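CD180 antigen (Mus musculus, PDB 3T6Q) is a Toll-like receptor family member that may cooperate with MD-1 and TLR4 in B-cell responses to bacterial lipopolysaccharide, leading to NF-kappa-B activation. Local coordinates at residues P544-Q549 with I566-W571; L559-S564 with V596-V601. All blocks are in the same frame, centred on the assembly; numbering follows the deposited sequence.

Contact 1. Residues P544-Q549 with I566-W571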
ATOM      1  N   PRO A 544     -18.155  63.044  -5.895  1.00 29.86           N
ATOM      2  CA  PRO A 544     -18.936  62.714  -7.090  1.00 30.36           C
ATOM      3  C   PRO A 544     -18.144  61.832  -8.060  1.00 28.95           C
ATOM      4  O   PRO A 544     -18.746  61.033  -8.801  1.00 28.37           O
ATOM      5  CB  PRO A 544     -19.253  64.080  -7.702  1.00 30.39           C
ATOM      6  CG  PRO A 544     -19.142  65.049  -6.570  1.00 32.66           C
ATOM      7  CD  PRO A 544     -18.043  64.502  -5.696  1.00 28.64           C
ATOM      8  N   ILE A 545     -16.818  61.968  -8.056  1.00 28.95           N
ATOM      9  CA  ILE A 545     -15.993  61.158  -8.956  1.00 23.68           C
ATOM     10  C   ILE A 545     -16.087  59.693  -8.534  1.00 23.27           C
ATOM     11  O   ILE A 545     -16.292  58.823  -9.375  1.00 24.90           O
ATOM     12  CB  ILE A 545     -14.529  61.638  -9.035  1.00 25.07           C
ATOM     13  CG1 ILE A 545     -14.505  63.061  -9.625  1.00 25.70           C
ATOM     14  CG2 ILE A 545     -13.678  60.646  -9.869  1.00 25.19           C
ATOM     15  CD1 ILE A 545     -13.210  63.811  -9.416  1.00 25.44           C
ATOM     16  N   LEU A 546     -15.917  59.427  -7.237  1.00 19.82           N
ATOM     17  CA  LEU A 546     -16.146  58.097  -6.660  1.00 21.39           C
ATOM     18  C   LEU A 546     -17.546  57.508  -6.941  1.00 24.36           C
ATOM     19  O   LEU A 546     -17.655  56.321  -7.263  1.00 23.56           O
ATOM     20  CB  LEU A 546     -15.887  58.149  -5.157  1.00 20.84           C
ATOM     21  CG  LEU A 546     -14.412  58.438  -4.820  1.00 23.99           C
ATOM     22  CD1 LEU A 546     -14.198  58.279  -3.325  1.00 24.13           C
ATOM     23  CD2 LEU A 546     -13.498  57.471  -5.577  1.00 24.56           C
ATOM     24  N   SER A 547     -18.591  58.341  -6.818  1.00 22.80           N
ATOM     25  CA  SER A 547     -19.976  57.903  -7.059  1.00 25.65           C
ATOM     26  C   SER A 547     -20.212  57.394  -8.475  1.00 25.34           C
ATOM     27  O   SER A 547     -21.004  56.478  -8.662  1.00 30.24           O
ATOM     28  CB  SER A 547     -20.949  59.061  -6.777  1.00 24.87           C
ATOM     29  OG  SER A 547     -21.072  59.217  -5.380  1.00 29.99           O
ATOM     30  N   GLN A 548     -19.543  58.012  -9.446  1.00 29.79           N
ATOM     31  CA  GLN A 548     -19.599  57.627 -10.867  1.00 29.18           C
ATOM     32  C   GLN A 548     -19.094  56.218 -11.167  1.00 28.93           C
ATOM     33  O   GLN A 548     -19.453  55.661 -12.202  1.00 25.56           O
ATOM     34  CB  GLN A 548     -18.736  58.560 -11.703  1.00 32.08           C
ATOM     35  CG  GLN A 548     -19.287  59.950 -11.881  1.00 32.10           C
ATOM     36  CD  GLN A 548     -18.262  60.922 -12.412  1.00 37.41           C
ATOM     37  OE1 GLN A 548     -17.254  60.546 -13.032  1.00 38.12           O
ATOM     38  NE2 GLN A 548     -18.515  62.196 -12.179  1.00 30.77           N
ATOM     39  N   GLN A 549     -18.239  55.660 -10.303  1.00 23.44           N
ATOM     40  CA  GLN A 549     -17.580  54.377 -10.593  1.00 25.59           C
ATOM     41  C   GLN A 549     -18.352  53.167 -10.103  1.00 27.21           C
ATOM     42  O   GLN A 549     -19.258  53.296  -9.265  1.00 28.61           O
ATOM     43  CB  GLN A 549     -16.124  54.352 -10.008  1.00 21.59           C
ATOM     44  CG  GLN A 549     -15.322  55.629 -10.256  1.00 21.69           C
ATOM     45  CD  GLN A 549     -15.430  56.189 -11.677  1.00 22.67           C
ATOM     46  OE1 GLN A 549     -15.170  57.372 -11.907  1.00 24.66           O
ATOM     47  NE2 GLN A 549     -15.769  55.341 -12.632  1.00 19.34           N
ATOM     48  N   ILE A 566     -15.547  63.910   7.505  1.00 26.30           N
ATOM     49  CA  ILE A 566     -16.955  63.413   7.672  1.00 28.35           C
ATOM     50  C   ILE A 566     -17.678  63.169   6.377  1.00 23.61           C
ATOM     51  O   ILE A 566     -18.424  62.216   6.318  1.00 28.01           O
ATOM     52  CB  ILE A 566     -18.007  64.302   8.432  1.00 31.01           C
ATOM     53  CG1 ILE A 566     -17.519  65.688   8.713  1.00 34.41           C
ATOM     54  CG2 ILE A 566     -18.706  63.520   9.551  1.00 30.67           C
ATOM     55  CD1 ILE A 566     -17.580  66.531   7.484  1.00 32.00           C
ATOM     56  N   TYR A 567     -17.485  64.029   5.375  1.00 24.86           N
ATOM     57  CA  TYR A 567     -18.171  63.882   4.073  1.00 27.05           C
ATOM     58  C   TYR A 567     -17.845  62.552   3.388  1.00 29.40           C
ATOM     59  O   TYR A 567     -18.748  61.852   2.893  1.00 23.56           O
ATOM     60  CB  TYR A 567     -17.916  65.077   3.157  1.00 30.62           C
ATOM     61  CG  TYR A 567     -18.593  66.316   3.699  1.00 36.78           C
ATOM     62  CD1 TYR A 567     -19.989  66.383   3.777  1.00 41.46           C
ATOM     63  CD2 TYR A 567     -17.855  67.375   4.193  1.00 38.96           C
ATOM     64  CE1 TYR A 567     -20.624  67.493   4.304  1.00 48.96           C
ATOM     65  CE2 TYR A 567     -18.477  68.497   4.718  1.00 40.38           C
ATOM     66  CZ  TYR A 567     -19.859  68.548   4.774  1.00 48.45           C
ATOM     67  OH  TYR A 567     -20.484  69.661   5.296  1.00 56.43           O
ATOM     68  N   PHE A 568     -16.575  62.170   3.409  1.00 26.17           N
ATOM     69  CA  PHE A 568     -16.221  60.850   2.928  1.00 23.98           C
ATOM     70  C   PHE A 568     -16.812  59.726   3.791  1.00 28.73           C
ATOM     71  O   PHE A 568     -17.311  58.739   3.253  1.00 27.11           O
ATOM     72  CB  PHE A 568     -14.689  60.675   2.775  1.00 25.72           C
ATOM     73  CG  PHE A 568     -14.291  59.271   2.406  1.00 24.03           C
ATOM     74  CD1 PHE A 568     -13.644  58.451   3.306  1.00 27.28           C
ATOM     75  CD2 PHE A 568     -14.618  58.765   1.146  1.00 26.17           C
ATOM     76  CE1 PHE A 568     -13.304  57.143   2.966  1.00 30.51           C
ATOM     77  CE2 PHE A 568     -14.291  57.466   0.799  1.00 26.62           C
ATOM     78  CZ  PHE A 568     -13.635  56.654   1.705  1.00 25.86           C
ATOM     79  N   LEU A 569     -16.704  59.845   5.120  1.00 27.43           N
ATOM     80  CA  LEU A 569     -17.225  58.835   6.042  1.00 28.27           C
ATOM     81  C   LEU A 569     -18.727  58.547   5.847  1.00 30.79           C
ATOM     82  O   LEU A 569     -19.142  57.389   5.830  1.00 30.00           O
ATOM     83  CB  LEU A 569     -16.928  59.211   7.504  1.00 28.62           C
ATOM     84  CG  LEU A 569     -15.440  59.268   7.867  1.00 31.03           C
ATOM     85  CD1 LEU A 569     -15.218  59.932   9.229  1.00 30.85           C
ATOM     86  CD2 LEU A 569     -14.815  57.876   7.813  1.00 30.71           C
ATOM     87  N   GLU A 570     -19.511  59.602   5.688  1.00 29.35           N
ATOM     88  CA  GLU A 570     -20.951  59.497   5.380  1.00 34.19           C
ATOM     89  C   GLU A 570     -21.186  58.808   4.007  1.00 35.05           C
ATOM     90  O   GLU A 570     -22.005  57.883   3.887  1.00 35.01           O
ATOM     91  CB  GLU A 570     -21.585  60.893   5.407  1.00 31.05           C
ATOM     92  CG  GLU A 570     -21.841  61.381   6.848  1.00 39.43           C
ATOM     93  CD  GLU A 570     -22.285  62.847   6.964  1.00 44.91           C
ATOM     94  OE1 GLU A 570     -22.669  63.465   5.953  1.00 53.84           O
ATOM     95  OE2 GLU A 570     -22.247  63.392   8.089  1.00 49.69           O
ATOM     96  N   TRP A 571     -20.427  59.246   3.004  1.00 31.12           N
ATOM     97  CA  TRP A 571     -20.456  58.663   1.663  1.00 30.68           C
ATOM     98  C   TRP A 571     -20.167  57.193   1.728  1.00 30.13           C
ATOM     99  O   TRP A 571     -20.850  56.395   1.052  1.00 31.45           O
ATOM    100  CB  TRP A 571     -19.471  59.389   0.733  1.00 30.04           C
ATOM    101  CG  TRP A 571     -19.397  58.831  -0.670  1.00 28.17           C
ATOM    102  CD1 TRP A 571     -20.049  59.304  -1.795  1.00 31.87           C
ATOM    103  CD2 TRP A 571     -18.609  57.677  -1.138  1.00 29.19           C
ATOM    104  NE1 TRP A 571     -19.743  58.545  -2.889  1.00 29.51           N
ATOM    105  CE2 TRP A 571     -18.900  57.541  -2.564  1.00 34.33           C
ATOM    106  CE3 TRP A 571     -17.767  56.760  -0.536  1.00 28.09           C
ATOM    107  CZ2 TRP A 571     -18.323  56.540  -3.347  1.00 31.29           C
ATOM    108  CZ3 TRP A 571     -17.197  55.738  -1.335  1.00 30.94           C
ATOM    109  CH2 TRP A 571     -17.481  55.638  -2.706  1.00 29.11           C
TER
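W571 reaches from helix 566-574 to S547 and L546 on the facing helix. The polar part of the contact is one hydrogen bond, from the indole NE1 of W571 to OG of S547, 2.9 Å long. Its N-H...O angle of 168° is nearly straight, and the hydroxyl oxygen lies at the ring edge, only 3° out of the indole plane. Such a bond would help to fix the rotation of the indole and pairs its N-H in a buried setting. The same OG is also linked, weakly, to the backbone O of L543. With CG anti to the backbone N (chi1 178°), the W571 side chain is carried across to 544-549; CA of W571 is still 8.8 Å from CA of S547.

This places helix 566-574, of the LRRCT cap, against helix 543-547 at the end of the last annotated leucine-rich repeat. I552, on strand 551-553, touches both L546 and W571, tying the helix pair to the strand that separates them in the sequence.

The apolar part centres on L546. Its CB abuts CZ2 on the benzo half of the indole at 3.4 Å, whereas its CD1 lies over one indole face, 4.2 Å above the plane and displaced toward the rim. The same methyl, CD1 of L546, approaches CE2 of F568 obliquely at 4.2 Å. L543 adds further side-chain contacts with W571 and F568.

Contact 2. Residues L559-S564 with V596-V601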
ATOM      1  N   LEU A 559      -6.366  55.873   6.363  1.00 24.01           N
ATOM      2  CA  LEU A 559      -7.605  56.619   6.263  1.00 26.39           C
ATOM      3  C   LEU A 559      -7.921  57.402   7.525  1.00 25.45           C
ATOM      4  O   LEU A 559      -7.722  56.916   8.644  1.00 22.13           O
ATOM      5  CB  LEU A 559      -8.763  55.696   5.888  1.00 24.07           C
ATOM      6  CG  LEU A 559      -8.731  55.285   4.403  1.00 26.30           C
ATOM      7  CD1 LEU A 559      -9.585  54.040   4.149  1.00 25.34           C
ATOM      8  CD2 LEU A 559      -9.165  56.437   3.482  1.00 22.89           C
ATOM      9  N   ASP A 560      -8.454  58.606   7.305  1.00 22.11           N
ATOM     10  CA  ASP A 560      -8.783  59.542   8.369  1.00 23.70           C
ATOM     11  C   ASP A 560     -10.232  59.343   8.840  1.00 25.08           C
ATOM     12  O   ASP A 560     -11.179  59.455   8.046  1.00 25.57           O
ATOM     13  CB  ASP A 560      -8.522  60.977   7.848  1.00 23.00           C
ATOM     14  CG  ASP A 560      -8.753  62.056   8.900  1.00 25.88           C
ATOM     15  OD1 ASP A 560      -9.922  62.265   9.300  1.00 25.18           O
ATOM     16  OD2 ASP A 560      -7.763  62.714   9.288  1.00 25.32           O
ATOM     17  N   CYS A 561     -10.385  59.023  10.129  1.00 26.18           N
ATOM     18  CA  CYS A 561     -11.712  58.891  10.750  1.00 27.88           C
ATOM     19  C   CYS A 561     -11.980  59.981  11.814  1.00 29.38           C
ATOM     20  O   CYS A 561     -12.427  59.691  12.930  1.00 27.32           O
ATOM     21  CB  CYS A 561     -11.921  57.488  11.340  1.00 30.81           C
ATOM     22  SG  CYS A 561     -11.801  56.186  10.075  1.00 31.75           S
ATOM     23  N   THR A 562     -11.746  61.231  11.417  1.00 30.93           N
ATOM     24  CA  THR A 562     -12.025  62.406  12.217  1.00 24.52           C
ATOM     25  C   THR A 562     -13.097  63.210  11.503  1.00 26.01           C
ATOM     26  O   THR A 562     -13.466  62.870  10.384  1.00 24.92           O
ATOM     27  CB  THR A 562     -10.752  63.272  12.361  1.00 25.99           C
ATOM     28  OG1 THR A 562     -10.485  63.918  11.114  1.00 25.33           O
ATOM     29  CG2 THR A 562      -9.556  62.430  12.776  1.00 23.16           C
ATOM     30  N   CYS A 563     -13.563  64.301  12.126  1.00 26.09           N
ATOM     31  CA  CYS A 563     -14.501  65.254  11.512  1.00 26.04           C
ATOM     32  C   CYS A 563     -13.952  65.943  10.276  1.00 25.36           C
ATOM     33  O   CYS A 563     -14.728  66.422   9.441  1.00 27.12           O
ATOM     34  CB  CYS A 563     -15.003  66.308  12.542  1.00 32.65           C
ATOM     35  SG  CYS A 563     -16.004  65.576  13.864  1.00 39.80           S
ATOM     36  N   SER A 564     -12.617  65.987  10.146  1.00 23.35           N
ATOM     37  CA  SER A 564     -11.993  66.554   8.959  1.00 22.50           C
ATOM     38  C   SER A 564     -12.359  65.689   7.725  1.00 22.68           C
ATOM     39  O   SER A 564     -12.254  66.145   6.585  1.00 23.90           O
ATOM     40  CB  SER A 564     -10.459  66.636   9.098  1.00 24.13           C
ATOM     41  OG  SER A 564     -10.054  67.388  10.242  1.00 25.59           O
ATOM     42  N   VAL A 596      -9.735  50.042  13.250  1.00 28.02           N
ATOM     43  CA  VAL A 596     -11.200  49.872  13.168  1.00 30.44           C
ATOM     44  C   VAL A 596     -11.649  50.051  11.706  1.00 34.65           C
ATOM     45  O   VAL A 596     -11.223  50.988  11.032  1.00 32.41           O
ATOM     46  CB  VAL A 596     -11.952  50.883  14.090  1.00 28.64           C
ATOM     47  CG1 VAL A 596     -13.456  50.766  13.966  1.00 30.17           C
ATOM     48  CG2 VAL A 596     -11.533  50.717  15.559  1.00 30.01           C
ATOM     49  N   ARG A 597     -12.517  49.158  11.234  1.00 33.39           N
ATOM     50  CA  ARG A 597     -13.139  49.241   9.905  1.00 30.10           C
ATOM     51  C   ARG A 597     -13.968  50.493   9.815  1.00 33.97           C
ATOM     52  O   ARG A 597     -14.682  50.821  10.776  1.00 33.83           O
ATOM     53  CB  ARG A 597     -14.083  48.039   9.687  1.00 30.34           C
ATOM     54  CG  ARG A 597     -13.362  46.720   9.596  1.00 34.71           C
ATOM     55  CD  ARG A 597     -14.316  45.549   9.617  1.00 41.77           C
ATOM     56  NE  ARG A 597     -13.538  44.320   9.560  1.00 45.96           N
ATOM     57  CZ  ARG A 597     -14.052  43.094   9.525  1.00 54.28           C
ATOM     58  NH1 ARG A 597     -15.367  42.918   9.534  1.00 51.94           N
ATOM     59  NH2 ARG A 597     -13.235  42.045   9.463  1.00 48.09           N
ATOM     60  N   LEU A 598     -13.912  51.174   8.666  1.00 28.55           N
ATOM     61  CA  LEU A 598     -14.717  52.373   8.494  1.00 32.13           C
ATOM     62  C   LEU A 598     -16.196  52.061   8.543  1.00 40.14           C
ATOM     63  O   LEU A 598     -16.988  52.932   8.899  1.00 39.39           O
ATOM     64  CB  LEU A 598     -14.429  53.125   7.178  1.00 35.67           C
ATOM     65  CG  LEU A 598     -13.068  53.624   6.665  1.00 38.47           C
ATOM     66  CD1 LEU A 598     -13.241  55.001   6.039  1.00 29.93           C
ATOM     67  CD2 LEU A 598     -11.944  53.650   7.670  1.00 29.15           C
ATOM     68  N   SER A 599     -16.568  50.838   8.151  1.00 37.01           N
ATOM     69  CA  SER A 599     -17.963  50.389   8.255  1.00 45.31           C
ATOM     70  C   SER A 599     -18.472  50.429   9.717  1.00 45.50           C
ATOM     71  O   SER A 599     -19.664  50.613   9.953  1.00 46.69           O
ATOM     72  CB  SER A 599     -18.157  48.996   7.629  1.00 37.07           C
ATOM     73  OG  SER A 599     -17.279  48.040   8.217  1.00 41.48           O
ATOM     74  N   ASP A 600     -17.560  50.316  10.685  1.00 41.57           N
ATOM     75  CA  ASP A 600     -17.927  50.394  12.107  1.00 44.58           C
ATOM     76  C   ASP A 600     -17.830  51.792  12.746  1.00 44.64           C
ATOM     77  O   ASP A 600     -17.951  51.910  13.965  1.00 41.39           O
ATOM     78  CB  ASP A 600     -17.127  49.362  12.913  1.00 39.69           C
ATOM     79  CG  ASP A 600     -17.324  47.958  12.395  1.00 44.88           C
ATOM     80  OD1 ASP A 600     -18.421  47.697  11.852  1.00 45.29           O
ATOM     81  OD2 ASP A 600     -16.392  47.126  12.499  1.00 48.99           O
ATOM     82  N   VAL A 601     -17.645  52.839  11.936  1.00 38.78           N
ATOM     83  CA  VAL A 601     -17.472  54.198  12.458  1.00 35.45           C
ATOM     84  C   VAL A 601     -18.711  55.071  12.260  1.00 42.23           C
ATOM     85  O   VAL A 601     -19.215  55.187  11.133  1.00 40.70           O
ATOM     86  CB  VAL A 601     -16.274  54.934  11.798  1.00 36.85           C
ATOM     87  CG1 VAL A 601     -16.288  56.425  12.159  1.00 36.25           C
ATOM     88  CG2 VAL A 601     -14.960  54.299  12.209  1.00 36.32           C
TER
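In the LRRCT module that caps the C-terminal end of the solenoid, C561 and L598 make the closest approach between 559-564 and 596-601. The L598 methyl CD2 comes to 3.5 Å from SG of C561, and the same methyl lies 4.2 Å from CB of L559. One leucine branch therefore touches two residues of the facing segment. SG of C561 stands anti to the carbonyl carbon (chi1 -60°), on a CB already directed toward 596-601. V601 adds a looser touch, its CG2 lying 4.3 Å from SG of C561. No hydrogen bond crosses between the segments, and all four residues are buried, so the contact is purely apolar packing.

The same sulfur is covalently fixed: C561 forms a disulfide with C587, while C563, two residues on, is joined to C605. This C-x-C pair with its two downstream partners is the cysteine pattern of LRRCT caps. C587 also touches L598 and V601, so the disulfide is part of the same apolar cluster.

Beside this packing, two successive turns shape the backbone of 560-564. OD1 of D560 accepts from N of T562 at 3.0 Å in an Asx turn, the donor sitting 42° out of the carboxylate plane. The hydroxyl OG1 of T562 donates to the syn lone pair of D560 OD1; their 2.5 Å separation is unusually short and its exact length doubtful. In an ST turn, OG1 of T562 then accepts from N of S564 at 3.1 Å.

How the contacts relate
The centres of contacts 1 and 2 are about 14 Å apart, on the same side of the chain's centre, at the C-terminal end of the solenoid. Along the chain their segments alternate: 544-549, 559-564, 566-571, 596-601. Helix 566-574, which follows strand 559-560, joins them. F568, which meets L546 through CE2 in contact 1, directs CE1 to CD1 of L598 at 3.7 Å, and CD2 of L569 reaches that same L598 CD1, also at 3.7 Å. The helix thus packs both on the last annotated repeat and on the disulfide-bonded part of the LRRCT cap, so cap and solenoid share continuous packing.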